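Local coordinates for protein esterase (Xanthomonas oryzae pv. oryzae, PDB 3H2G) that hydrolyses ester bonds as a cell wall-degrading enzyme of a bacterial rice pathogen and contributes to its virulence, at residues Leu199-Glu212 with Asn317-Cys331. Residues are numbered along the deposited sequence; the frame is centred on the assembly and turned at random.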
ATOM      1  N   LEU A 199     -11.782   2.612 -14.831  1.00  7.05           N
ATOM      2  CA  LEU A 199     -11.256   1.498 -14.056  1.00  7.87           C
ATOM      3  C   LEU A 199     -11.756   0.155 -14.586  1.00  8.23           C
ATOM      4  O   LEU A 199     -12.958  -0.113 -14.584  1.00  8.82           O
ATOM      5  CB  LEU A 199     -11.663   1.688 -12.592  1.00  9.45           C
ATOM      6  CG  LEU A 199     -10.998   0.857 -11.498  1.00 12.41           C
ATOM      7  CD1 LEU A 199      -9.483   1.040 -11.536  1.00 11.40           C
ATOM      8  CD2 LEU A 199     -11.553   1.302 -10.150  1.00 10.87           C
ATOM      9  N   VAL A 200     -10.831  -0.691 -15.035  1.00  5.75           N
ATOM     10  CA  VAL A 200     -11.200  -1.992 -15.582  1.00  6.65           C
ATOM     11  C   VAL A 200     -10.693  -3.184 -14.774  1.00  7.07           C
ATOM     12  O   VAL A 200     -11.075  -4.322 -15.041  1.00  8.10           O
ATOM     13  CB  VAL A 200     -10.701  -2.146 -17.036  1.00  7.04           C
ATOM     14  CG1 VAL A 200     -11.352  -1.094 -17.920  1.00  7.94           C
ATOM     15  CG2 VAL A 200      -9.185  -2.025 -17.087  1.00  7.62           C
ATOM     16  N   ALA A 201      -9.844  -2.927 -13.784  1.00  6.38           N
ATOM     17  CA  ALA A 201      -9.304  -4.001 -12.962  1.00  6.23           C
ATOM     18  C   ALA A 201      -8.659  -3.474 -11.688  1.00  6.50           C
ATOM     19  O   ALA A 201      -8.009  -2.429 -11.692  1.00  5.40           O
ATOM     20  CB  ALA A 201      -8.274  -4.804 -13.759  1.00  5.62           C
ATOM     21  N   SER A 202      -8.846  -4.213 -10.602  1.00  5.88           N
ATOM     22  CA  SER A 202      -8.271  -3.853  -9.312  1.00  5.20           C
ATOM     23  C   SER A 202      -7.748  -5.141  -8.691  1.00  6.07           C
ATOM     24  O   SER A 202      -8.468  -6.139  -8.636  1.00  5.42           O
ATOM     25  CB  SER A 202      -9.334  -3.239  -8.401  1.00  6.24           C
ATOM     26  OG  SER A 202      -8.780  -2.898  -7.141  1.00  6.11           O
ATOM     27  N   ALA A 203      -6.501  -5.125  -8.232  1.00  4.13           N
ATOM     28  CA  ALA A 203      -5.913  -6.315  -7.625  1.00  5.21           C
ATOM     29  C   ALA A 203      -5.151  -6.014  -6.336  1.00  5.40           C
ATOM     30  O   ALA A 203      -3.916  -6.009  -6.319  1.00  4.60           O
ATOM     31  CB  ALA A 203      -4.985  -7.017  -8.632  1.00  4.57           C
ATOM     32  N   PRO A 204      -5.878  -5.747  -5.238  1.00  5.63           N
ATOM     33  CA  PRO A 204      -5.233  -5.453  -3.950  1.00  5.24           C
ATOM     34  C   PRO A 204      -4.483  -6.700  -3.487  1.00  6.62           C
ATOM     35  O   PRO A 204      -4.991  -7.817  -3.621  1.00  6.66           O
ATOM     36  CB  PRO A 204      -6.413  -5.132  -3.031  1.00  6.36           C
ATOM     37  CG  PRO A 204      -7.470  -4.637  -3.976  1.00  6.48           C
ATOM     38  CD  PRO A 204      -7.339  -5.581  -5.143  1.00  6.02           C
ATOM     39  N   ILE A 205      -3.290  -6.511  -2.934  1.00  4.44           N
ATOM     40  CA  ILE A 205      -2.478  -7.630  -2.472  1.00  5.67           C
ATOM     41  C   ILE A 205      -2.188  -7.599  -0.969  1.00  4.92           C
ATOM     42  O   ILE A 205      -1.655  -6.624  -0.448  1.00  4.43           O
ATOM     43  CB  ILE A 205      -1.124  -7.661  -3.223  1.00  5.70           C
ATOM     44  CG1 ILE A 205      -1.368  -7.773  -4.730  1.00  4.91           C
ATOM     45  CG2 ILE A 205      -0.268  -8.824  -2.725  1.00  5.52           C
ATOM     46  CD1 ILE A 205      -0.116  -7.527  -5.568  1.00  5.15           C
ATOM     47  N   SER A 206      -2.549  -8.677  -0.282  1.00  6.15           N
ATOM     48  CA  SER A 206      -2.302  -8.814   1.154  1.00  6.58           C
ATOM     49  C   SER A 206      -2.635  -7.577   1.988  1.00  6.55           C
ATOM     50  O   SER A 206      -1.875  -7.199   2.885  1.00  6.07           O
ATOM     51  CB  SER A 206      -0.840  -9.204   1.375  1.00  7.93           C
ATOM     52  OG  SER A 206      -0.509 -10.350   0.604  1.00  6.84           O
ATOM     53  N   GLY A 207      -3.778  -6.959   1.705  1.00  4.87           N
ATOM     54  CA  GLY A 207      -4.180  -5.777   2.446  1.00  4.89           C
ATOM     55  C   GLY A 207      -5.122  -6.065   3.604  1.00  4.74           C
ATOM     56  O   GLY A 207      -5.904  -7.014   3.552  1.00  6.28           O
ATOM     57  N   PRO A 208      -5.068  -5.258   4.676  1.00  4.47           N
ATOM     58  CA  PRO A 208      -5.932  -5.443   5.846  1.00  3.74           C
ATOM     59  C   PRO A 208      -7.280  -4.742   5.654  1.00  4.46           C
ATOM     60  O   PRO A 208      -7.577  -3.771   6.340  1.00  4.86           O
ATOM     61  CB  PRO A 208      -5.107  -4.822   6.967  1.00  4.58           C
ATOM     62  CG  PRO A 208      -4.464  -3.665   6.272  1.00  4.34           C
ATOM     63  CD  PRO A 208      -4.014  -4.265   4.955  1.00  4.29           C
ATOM     64  N   TYR A 209      -8.086  -5.244   4.717  1.00  3.97           N
ATOM     65  CA  TYR A 209      -9.392  -4.656   4.409  1.00  4.55           C
ATOM     66  C   TYR A 209     -10.304  -4.620   5.634  1.00  5.14           C
ATOM     67  O   TYR A 209     -11.061  -3.664   5.827  1.00  5.47           O
ATOM     68  CB  TYR A 209     -10.057  -5.439   3.271  1.00  4.87           C
ATOM     69  CG  TYR A 209      -9.065  -5.875   2.212  1.00  4.62           C
ATOM     70  CD1 TYR A 209      -8.265  -4.943   1.552  1.00  5.06           C
ATOM     71  CD2 TYR A 209      -8.866  -7.227   1.935  1.00  5.20           C
ATOM     72  CE1 TYR A 209      -7.281  -5.345   0.652  1.00  5.71           C
ATOM     73  CE2 TYR A 209      -7.884  -7.643   1.037  1.00  6.14           C
ATOM     74  CZ  TYR A 209      -7.092  -6.698   0.405  1.00  7.89           C
ATOM     75  OH  TYR A 209      -6.079  -7.106  -0.431  1.00  5.96           O
ATOM     76  N   ALA A 210     -10.247  -5.672   6.443  1.00  4.66           N
ATOM     77  CA  ALA A 210     -11.025  -5.729   7.677  1.00  5.43           C
ATOM     78  C   ALA A 210     -10.006  -5.252   8.709  1.00  5.62           C
ATOM     79  O   ALA A 210      -9.525  -6.020   9.545  1.00  5.28           O
ATOM     80  CB  ALA A 210     -11.466  -7.162   7.965  1.00  5.09           C
ATOM     81  N   LEU A 211      -9.674  -3.968   8.610  1.00  6.19           N
ATOM     82  CA  LEU A 211      -8.670  -3.332   9.454  1.00  5.56           C
ATOM     83  C   LEU A 211      -8.853  -3.510  10.951  1.00  4.86           C
ATOM     84  O   LEU A 211      -7.957  -4.007  11.633  1.00  5.07           O
ATOM     85  CB  LEU A 211      -8.579  -1.839   9.113  1.00  6.47           C
ATOM     86  CG  LEU A 211      -7.431  -1.070   9.774  1.00  4.76           C
ATOM     87  CD1 LEU A 211      -6.104  -1.719   9.401  1.00  5.48           C
ATOM     88  CD2 LEU A 211      -7.452   0.383   9.328  1.00  6.27           C
ATOM     89  N   GLU A 212     -10.007  -3.099  11.468  1.00  4.80           N
ATOM     90  CA  GLU A 212     -10.270  -3.226  12.898  1.00  4.62           C
ATOM     91  C   GLU A 212     -10.178  -4.675  13.379  1.00  5.99           C
ATOM     92  O   GLU A 212      -9.516  -4.964  14.379  1.00  4.90           O
ATOM     93  CB  GLU A 212     -11.655  -2.660  13.232  1.00  4.52           C
ATOM     94  CG  GLU A 212     -12.098  -2.932  14.665  1.00  7.37           C
ATOM     95  CD  GLU A 212     -13.552  -2.572  14.902  1.00  9.00           C
ATOM     96  OE1 GLU A 212     -14.329  -2.566  13.925  1.00 10.48           O
ATOM     97  OE2 GLU A 212     -13.923  -2.311  16.066  1.00  8.77           O
ATOM     98  N   ASN A 317     -11.719   3.134   9.059  1.00  7.00           N
ATOM     99  CA  ASN A 317     -10.916   2.823   7.896  1.00  5.88           C
ATOM    100  C   ASN A 317     -11.055   1.393   7.390  1.00  5.81           C
ATOM    101  O   ASN A 317     -10.184   0.880   6.687  1.00  4.55           O
ATOM    102  CB  ASN A 317      -9.465   3.215   8.172  1.00  5.99           C
ATOM    103  CG  ASN A 317      -9.292   4.727   8.222  1.00  6.64           C
ATOM    104  OD1 ASN A 317      -9.308   5.398   7.187  1.00  6.03           O
ATOM    105  ND2 ASN A 317      -9.161   5.273   9.422  1.00  4.35           N
ATOM    106  N   ASN A 318     -12.166   0.752   7.748  1.00  5.27           N
ATOM    107  CA  ASN A 318     -12.448  -0.589   7.249  1.00  5.27           C
ATOM    108  C   ASN A 318     -12.851  -0.350   5.800  1.00  4.47           C
ATOM    109  O   ASN A 318     -13.323   0.734   5.463  1.00  6.07           O
ATOM    110  CB  ASN A 318     -13.644  -1.232   7.962  1.00  5.50           C
ATOM    111  CG  ASN A 318     -13.284  -1.819   9.304  1.00  6.41           C
ATOM    112  OD1 ASN A 318     -12.161  -2.267   9.516  1.00  4.43           O
ATOM    113  ND2 ASN A 318     -14.251  -1.846  10.215  1.00  7.88           N
ATOM    114  N   LEU A 319     -12.675  -1.357   4.955  1.00  5.43           N
ATOM    115  CA  LEU A 319     -13.037  -1.255   3.540  1.00  6.33           C
ATOM    116  C   LEU A 319     -13.964  -2.412   3.189  1.00  6.20           C
ATOM    117  O   LEU A 319     -13.782  -3.087   2.177  1.00  6.53           O
ATOM    118  CB  LEU A 319     -11.773  -1.311   2.679  1.00  5.89           C
ATOM    119  CG  LEU A 319     -10.869  -0.082   2.803  1.00  7.32           C
ATOM    120  CD1 LEU A 319      -9.520  -0.336   2.138  1.00  5.87           C
ATOM    121  CD2 LEU A 319     -11.575   1.110   2.163  1.00  6.81           C
ATOM    122  N   LEU A 320     -14.980  -2.612   4.022  1.00  5.21           N
ATOM    123  CA  LEU A 320     -15.909  -3.719   3.844  1.00  6.67           C
ATOM    124  C   LEU A 320     -17.328  -3.380   3.392  1.00  8.33           C
ATOM    125  O   LEU A 320     -17.920  -4.109   2.592  1.00  7.90           O
ATOM    126  CB  LEU A 320     -16.003  -4.505   5.160  1.00  6.84           C
ATOM    127  CG  LEU A 320     -14.692  -4.944   5.816  1.00  6.63           C
ATOM    128  CD1 LEU A 320     -14.975  -5.513   7.208  1.00  7.07           C
ATOM    129  CD2 LEU A 320     -14.001  -5.984   4.937  1.00  7.44           C
ATOM    130  N   GLU A 321     -17.870  -2.281   3.902  1.00  8.90           N
ATOM    131  CA  GLU A 321     -19.247  -1.902   3.596  1.00 11.70           C
ATOM    132  C   GLU A 321     -19.523  -1.155   2.299  1.00 11.18           C
ATOM    133  O   GLU A 321     -19.885   0.022   2.309  1.00 10.63           O
ATOM    134  CB  GLU A 321     -19.827  -1.115   4.772  1.00 14.88           C
ATOM    135  CG  GLU A 321     -19.748  -1.870   6.087  1.00 20.14           C
ATOM    136  CD  GLU A 321     -20.402  -1.119   7.229  1.00 24.43           C
ATOM    137  OE1 GLU A 321     -20.059   0.063   7.439  1.00 26.37           O
ATOM    138  OE2 GLU A 321     -21.255  -1.718   7.919  1.00 27.69           O
ATOM    139  N   TRP A 322     -19.359  -1.853   1.182  1.00  9.17           N
ATOM    140  CA  TRP A 322     -19.629  -1.280  -0.126  1.00  7.79           C
ATOM    141  C   TRP A 322     -19.730  -2.395  -1.156  1.00  6.80           C
ATOM    142  O   TRP A 322     -19.451  -3.557  -0.853  1.00  6.91           O
ATOM    143  CB  TRP A 322     -18.551  -0.262  -0.524  1.00  6.58           C
ATOM    144  CG  TRP A 322     -17.156  -0.794  -0.607  1.00  6.39           C
ATOM    145  CD1 TRP A 322     -16.403  -1.305   0.415  1.00  5.92           C
ATOM    146  CD2 TRP A 322     -16.330  -0.834  -1.775  1.00  5.30           C
ATOM    147  NE1 TRP A 322     -15.155  -1.659  -0.049  1.00  4.77           N
ATOM    148  CE2 TRP A 322     -15.085  -1.381  -1.389  1.00  5.01           C
ATOM    149  CE3 TRP A 322     -16.520  -0.460  -3.113  1.00  6.54           C
ATOM    150  CZ2 TRP A 322     -14.034  -1.564  -2.293  1.00  5.10           C
ATOM    151  CZ3 TRP A 322     -15.468  -0.643  -4.016  1.00  5.91           C
ATOM    152  CH2 TRP A 322     -14.244  -1.190  -3.600  1.00  6.54           C
ATOM    153  N   ALA A 323     -20.150  -2.043  -2.365  1.00  7.24           N
ATOM    154  CA  ALA A 323     -20.312  -3.020  -3.431  1.00  7.10           C
ATOM    155  C   ALA A 323     -19.399  -2.692  -4.608  1.00  7.37           C
ATOM    156  O   ALA A 323     -19.706  -1.814  -5.416  1.00  8.21           O
ATOM    157  CB  ALA A 323     -21.777  -3.046  -3.884  1.00  6.93           C
ATOM    158  N   PRO A 324     -18.257  -3.394  -4.717  1.00  8.39           N
ATOM    159  CA  PRO A 324     -17.299  -3.168  -5.805  1.00  7.82           C
ATOM    160  C   PRO A 324     -17.924  -3.441  -7.170  1.00  9.93           C
ATOM    161  O   PRO A 324     -18.596  -4.458  -7.362  1.00  8.52           O
ATOM    162  CB  PRO A 324     -16.165  -4.140  -5.476  1.00  8.49           C
ATOM    163  CG  PRO A 324     -16.245  -4.265  -3.975  1.00  7.58           C
ATOM    164  CD  PRO A 324     -17.733  -4.382  -3.757  1.00  8.07           C
ATOM    165  N   GLN A 325     -17.702  -2.527  -8.111  1.00  8.28           N
ATOM    166  CA  GLN A 325     -18.251  -2.650  -9.457  1.00 11.20           C
ATOM    167  C   GLN A 325     -17.196  -3.114 -10.462  1.00  9.47           C
ATOM    168  O   GLN A 325     -17.520  -3.695 -11.499  1.00  9.84           O
ATOM    169  CB  GLN A 325     -18.821  -1.301  -9.910  1.00 13.93           C
ATOM    170  CG  GLN A 325     -19.553  -1.345 -11.242  1.00 21.60           C
ATOM    171  CD  GLN A 325     -21.015  -1.751 -11.104  1.00 24.96           C
ATOM    172  OE1 GLN A 325     -21.447  -2.233 -10.053  1.00 24.41           O
ATOM    173  NE2 GLN A 325     -21.783  -1.564 -12.176  1.00 22.33           N
ATOM    174  N   THR A 326     -15.935  -2.851 -10.148  1.00  7.06           N
ATOM    175  CA  THR A 326     -14.820  -3.220 -11.017  1.00  7.27           C
ATOM    176  C   THR A 326     -14.362  -4.663 -10.814  1.00  7.38           C
ATOM    177  O   THR A 326     -14.334  -5.156  -9.685  1.00  8.37           O
ATOM    178  CB  THR A 326     -13.599  -2.311 -10.743  1.00  7.83           C
ATOM    179  OG1 THR A 326     -13.969  -0.941 -10.932  1.00  7.78           O
ATOM    180  CG2 THR A 326     -12.442  -2.656 -11.681  1.00  9.01           C
ATOM    181  N   PRO A 327     -14.016  -5.368 -11.908  1.00  6.97           N
ATOM    182  CA  PRO A 327     -13.553  -6.749 -11.740  1.00  8.20           C
ATOM    183  C   PRO A 327     -12.373  -6.667 -10.771  1.00  7.95           C
ATOM    184  O   PRO A 327     -11.413  -5.933 -11.011  1.00  7.40           O
ATOM    185  CB  PRO A 327     -13.130  -7.139 -13.148  1.00  8.83           C
ATOM    186  CG  PRO A 327     -14.151  -6.428 -13.991  1.00 10.74           C
ATOM    187  CD  PRO A 327     -14.210  -5.049 -13.334  1.00  8.67           C
ATOM    188  N   THR A 328     -12.452  -7.411  -9.677  1.00  6.75           N
ATOM    189  CA  THR A 328     -11.412  -7.356  -8.660  1.00  7.87           C
ATOM    190  C   THR A 328     -10.881  -8.725  -8.271  1.00  7.28           C
ATOM    191  O   THR A 328     -11.625  -9.703  -8.225  1.00  8.81           O
ATOM    192  CB  THR A 328     -11.960  -6.657  -7.396  1.00  6.24           C
ATOM    193  OG1 THR A 328     -12.535  -5.399  -7.767  1.00  6.36           O
ATOM    194  CG2 THR A 328     -10.854  -6.417  -6.376  1.00  6.97           C
ATOM    195  N   LEU A 329      -9.583  -8.785  -7.994  1.00  6.81           N
ATOM    196  CA  LEU A 329      -8.944 -10.025  -7.584  1.00  5.87           C
ATOM    197  C   LEU A 329      -8.076  -9.765  -6.361  1.00  6.49           C
ATOM    198  O   LEU A 329      -7.051  -9.092  -6.445  1.00  6.53           O
ATOM    199  CB  LEU A 329      -8.080 -10.594  -8.716  1.00  5.80           C
ATOM    200  CG  LEU A 329      -7.356 -11.911  -8.398  1.00  5.45           C
ATOM    201  CD1 LEU A 329      -8.366 -12.962  -7.936  1.00  6.74           C
ATOM    202  CD2 LEU A 329      -6.610 -12.392  -9.635  1.00  7.37           C
ATOM    203  N   LEU A 330      -8.508 -10.284  -5.219  1.00  5.91           N
ATOM    204  CA  LEU A 330      -7.755 -10.118  -3.983  1.00  6.22           C
ATOM    205  C   LEU A 330      -6.750 -11.257  -3.902  1.00  5.46           C
ATOM    206  O   LEU A 330      -7.118 -12.424  -4.014  1.00  8.54           O
ATOM    207  CB  LEU A 330      -8.702 -10.158  -2.782  1.00  6.48           C
ATOM    208  CG  LEU A 330      -9.875  -9.173  -2.807  1.00  6.41           C
ATOM    209  CD1 LEU A 330     -10.681  -9.313  -1.526  1.00  6.61           C
ATOM    210  CD2 LEU A 330      -9.357  -7.749  -2.952  1.00  9.02           C
ATOM    211  N   CYS A 331      -5.480 -10.921  -3.723  1.00  5.22           N
ATOM    212  CA  CYS A 331      -4.445 -11.941  -3.645  1.00  5.33           C
ATOM    213  C   CYS A 331      -3.758 -11.900  -2.291  1.00  5.67           C
ATOM    214  O   CYS A 331      -3.621 -10.842  -1.677  1.00  4.27           O
ATOM    215  CB  CYS A 331      -3.417 -11.730  -4.760  1.00  5.41           C
ATOM    216  SG  CYS A 331      -2.174 -13.053  -4.974  1.00  8.30           S
TER
HETATM  217  O   HOH W   1     -15.613   0.060 -12.605  1.00 23.35           O
HETATM  218  O   HOH W   2      -5.859  -9.725  -0.398  1.00  7.66           O
HETATM  219  O   HOH W   3     -14.864  -4.718  11.853  1.00 19.02           O
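Strands 199-205 and 328-331 run side by side and parallel, 13° apart, joined by four backbone hydrogen bonds: Ser202 N to Pro327 O, Leu329 N to Ser202 O, Cys331 N to Pro204 O and Ser206 N to Cys331 O. Pro204 accepts through its carbonyl, but having no N-H it gives nothing back, and the buried Leu329 O finds no partner; its ring instead packs on Leu330, CD lying 3.7 Å from Leu330 CD2. Leu330 CG is turned beside its own backbone N (chi1 -55°), and the two methyls part company: CD2 meets the proline, CD1 approaches Tyr209 CE2 at 4.1 Å. The Tyr209 ring carries Gly207 O over the centre of one face, and its hydroxyl accepts a bond from Gly207 N. In the ring plane a water links this OH to Cys331 O, which takes two donors, the water and Ser206 N. At the strand start, Thr326 splits its branches: methyl CG2 sits 3.4 Å from Ala201 N, and OG1, held by Glu190, takes a water proton beside Leu199.

Beyond the strands, Leu319 N donates to Tyr209 O, and the methyls of Leu320 rest against Ala210. Asn318 then reaches the start of helix 211-218; its OD1 accepts Glu212 N at 3.0 Å, nearly straight. A short amide side chain suits this place, supplying an acceptor to an N-H of the helix's first turn. The Glu212 carboxylate lies 28° from the amide plane and pairs with Arg311.

Cys331 is disulfide-bonded to Cys384 of helix 376-396, and Ser206 touches His377, its OG hydrogen-bonded to Thr380 OG1. Neighbouring parallel strands whose C-terminal ends approach a probable Ser176-His377-Asp336 triad are characteristic of the alpha/beta-hydrolase fold.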